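Local coordinates for protein galactose mutarotase related enzyme (Lactobacillus acidophilus, PDB 3DCD) that belongs to the aldose 1-epimerase family and probably binds carbohydrate, perhaps acting as a sugar isomerase, though its precise function is not established, at residues Asp158-Met163 with Ser217-Lys222. Residues are numbered along the deposited sequence; the frame is centred on the assembly and turned at random.
Sequences DFYFDM and SLRTDK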
loop_
_atom_site.group_PDB
_atom_site.type_symbol
_atom_site.label_atom_id
_atom_site.label_comp_id
_atom_site.label_asym_id
_atom_site.label_seq_id
_atom_site.Cartn_x
_atom_site.Cartn_y
_atom_site.Cartn_z
ATOM N N ASP A 158 19.832 -9.374 -7.095
ATOM C CA ASP A 158 20.631 -9.284 -5.860
ATOM C C ASP A 158 19.767 -8.852 -4.681
ATOM O O ASP A 158 20.266 -8.816 -3.554
ATOM C CB ASP A 158 21.786 -8.287 -5.989
ATOM C CG ASP A 158 22.760 -8.647 -7.084
ATOM O OD1 ASP A 158 23.038 -9.858 -7.294
ATOM O OD2 ASP A 158 23.288 -7.696 -7.696
ATOM N N PHE A 159 18.498 -8.513 -4.946
ATOM C CA PHE A 159 17.587 -8.075 -3.896
ATOM C C PHE A 159 16.624 -9.169 -3.514
ATOM O O PHE A 159 16.372 -10.101 -4.283
ATOM C CB PHE A 159 16.820 -6.808 -4.321
ATOM C CG PHE A 159 17.717 -5.624 -4.514
ATOM C CD1 PHE A 159 18.402 -5.444 -5.723
ATOM C CD2 PHE A 159 17.909 -4.704 -3.486
ATOM C CE1 PHE A 159 19.268 -4.368 -5.909
ATOM C CE2 PHE A 159 18.785 -3.618 -3.669
ATOM C CZ PHE A 159 19.451 -3.453 -4.876
ATOM N N TYR A 160 16.076 -9.057 -2.317
ATOM C CA TYR A 160 15.139 -10.057 -1.847
ATOM C C TYR A 160 14.257 -9.430 -0.792
ATOM O O TYR A 160 14.581 -8.361 -0.262
ATOM C CB TYR A 160 15.894 -11.273 -1.278
ATOM C CG TYR A 160 16.825 -10.971 -0.116
ATOM C CD1 TYR A 160 18.178 -10.700 -0.328
ATOM C CD2 TYR A 160 16.354 -10.999 1.204
ATOM C CE1 TYR A 160 19.051 -10.437 0.764
ATOM C CE2 TYR A 160 17.214 -10.742 2.297
ATOM C CZ TYR A 160 18.546 -10.457 2.069
ATOM O OH TYR A 160 19.370 -10.213 3.157
ATOM N N PHE A 161 13.149 -10.100 -0.500
ATOM C CA PHE A 161 12.352 -9.762 0.681
ATOM C C PHE A 161 12.324 -10.919 1.664
ATOM O O PHE A 161 12.457 -12.095 1.293
ATOM C CB PHE A 161 10.949 -9.216 0.344
ATOM C CG PHE A 161 10.005 -10.225 -0.275
ATOM C CD1 PHE A 161 9.097 -10.917 0.515
ATOM C CD2 PHE A 161 10.016 -10.463 -1.653
ATOM C CE1 PHE A 161 8.214 -11.830 -0.039
ATOM C CE2 PHE A 161 9.144 -11.386 -2.225
ATOM C CZ PHE A 161 8.238 -12.072 -1.412
ATOM N N ASP A 162 12.218 -10.547 2.928
ATOM C CA ASP A 162 12.270 -11.469 4.021
ATOM C C ASP A 162 11.186 -11.066 5.007
ATOM O O ASP A 162 11.100 -9.916 5.413
ATOM C CB ASP A 162 13.640 -11.395 4.692
ATOM C CG ASP A 162 13.970 -12.641 5.461
ATOM O OD1 ASP A 162 13.276 -13.672 5.285
ATOM O OD2 ASP A 162 14.932 -12.603 6.250
HETATM N N MSE A 163 10.355 -12.016 5.394
HETATM C CA MSE A 163 9.264 -11.698 6.293
HETATM C C MSE A 163 9.538 -12.203 7.701
HETATM O O MSE A 163 10.034 -13.318 7.895
HETATM C CB MSE A 163 7.967 -12.259 5.741
HETATM C CG MSE A 163 7.727 -11.821 4.316
HETATM SE SE MSE A 163 6.002 -12.430 3.653
HETATM C CE MSE A 163 4.929 -11.571 4.986
ATOM N N SER A 217 11.094 -7.174 5.085
ATOM C CA SER A 217 12.370 -6.481 4.871
ATOM C C SER A 217 12.795 -6.642 3.437
ATOM O O SER A 217 12.901 -7.763 2.942
ATOM C CB SER A 217 13.512 -7.063 5.724
ATOM O OG SER A 217 13.254 -6.930 7.100
ATOM N N LEU A 218 13.084 -5.523 2.805
ATOM C CA LEU A 218 13.654 -5.510 1.481
ATOM C C LEU A 218 15.137 -5.141 1.581
ATOM O O LEU A 218 15.491 -4.076 2.095
ATOM C CB LEU A 218 12.865 -4.532 0.615
ATOM C CG LEU A 218 13.482 -4.120 -0.710
ATOM C CD1 LEU A 218 13.427 -5.300 -1.677
ATOM C CD2 LEU A 218 12.665 -2.922 -1.217
ATOM N N ARG A 219 15.987 -6.065 1.129
ATOM C CA ARG A 219 17.433 -5.983 1.322
ATOM C C ARG A 219 18.227 -6.513 0.125
ATOM O O ARG A 219 17.657 -7.038 -0.830
ATOM C CB ARG A 219 17.824 -6.815 2.546
ATOM C CG ARG A 219 17.454 -6.137 3.856
ATOM C CD ARG A 219 17.050 -7.131 4.902
ATOM N NE ARG A 219 18.192 -7.910 5.335
ATOM C CZ ARG A 219 19.080 -7.506 6.235
ATOM N NH1 ARG A 219 18.955 -6.310 6.808
ATOM N NH2 ARG A 219 20.098 -8.305 6.567
ATOM N N THR A 220 19.541 -6.343 0.208
ATOM C CA THR A 220 20.491 -6.955 -0.697
ATOM C C THR A 220 21.746 -7.265 0.099
ATOM O O THR A 220 22.143 -6.488 0.979
ATOM C CB THR A 220 20.832 -6.052 -1.902
ATOM O OG1 THR A 220 21.844 -6.691 -2.692
ATOM C CG2 THR A 220 21.348 -4.651 -1.462
ATOM N N ASP A 221 22.393 -8.384 -0.187
ATOM C CA ASP A 221 23.634 -8.636 0.510
ATOM C C ASP A 221 24.825 -7.950 -0.165
ATOM O O ASP A 221 25.961 -8.135 0.246
ATOM C CB ASP A 221 23.833 -10.122 0.723
ATOM C CG ASP A 221 22.779 -10.720 1.677
ATOM O OD1 ASP A 221 22.110 -9.970 2.461
ATOM O OD2 ASP A 221 22.618 -11.950 1.638
ATOM N N LYS A 222 24.547 -7.130 -1.178
ATOM C CA LYS A 222 25.592 -6.355 -1.869
ATOM C C LYS A 222 26.002 -5.096 -1.130
ATOM O O LYS A 222 27.090 -4.581 -1.351
ATOM C CB LYS A 222 25.127 -5.944 -3.266
ATOM C CG LYS A 222 24.900 -7.105 -4.196
ATOM C CD LYS A 222 26.189 -7.634 -4.737
ATOM C CE LYS A 222 25.987 -9.032 -5.274
ATOM N NZ LYS A 222 27.078 -9.416 -6.216
HETATM O O HOH W 1 21.764 -10.298 -2.176
#
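Two rings, Tyr160 and Phe159, meet the strand of 217-220 from the two faces of one antiparallel sheet. Over one face of the Tyr160 ring lie the carbonyl oxygen of Arg219, displaced toward the rim, and Arg219 CB, in an off-centre CH-pi contact 4.2 Å from the centroid; at the ring's edge, in its plane, sits Asp221 OD1. The Phe159 ring takes Thr220 CB over one face, 3.9 Å from its centroid, while Thr220 CG2 lies over the same face, nearest CE2.

Tyr160 illustrates how a side chain can tie a strand to the turn beyond it. With CG between the backbone N and the carbonyl carbon (chi1 59°), its ring runs alongside Arg219, and Tyr160 OH donates to Asp221 OD1 at 2.8 Å, on the syn side but 30° out of the plane of a carboxylate turned 72° from the ring. Arg219 NE adds a weak bond to Tyr160 OH, at 3.4 Å. A phenylalanine here would probably leave Asp221 OD1 without its hydroxyl donor, and Arg219 NE without its weak acceptor.

Beneath these contacts, Tyr160 pairs with Arg219 and Asp162 with Ser217, each through two backbone hydrogen bonds. Thr220 OG1 is bonded to both segments: it donates to Asp158 O (2.8 Å), from above the carbonyl plane, and accepts from Lys222 N in an ST turn. A water links Asp158 O to Asp221 N, and Asn155 N holds Asp158 OD2.

The pair lies near one margin of the large antiparallel sheet, in what is probably the beta-sandwich of the galactose mutarotase family: strand 214-220 pairs on its other side with strand 226-232, and strand 159-164 with the short strand 193-194. On the Phe161 and Leu218 face, Phe161 packs on strand 205-208 and Leu218 on strand 249-256, both from the other sheet.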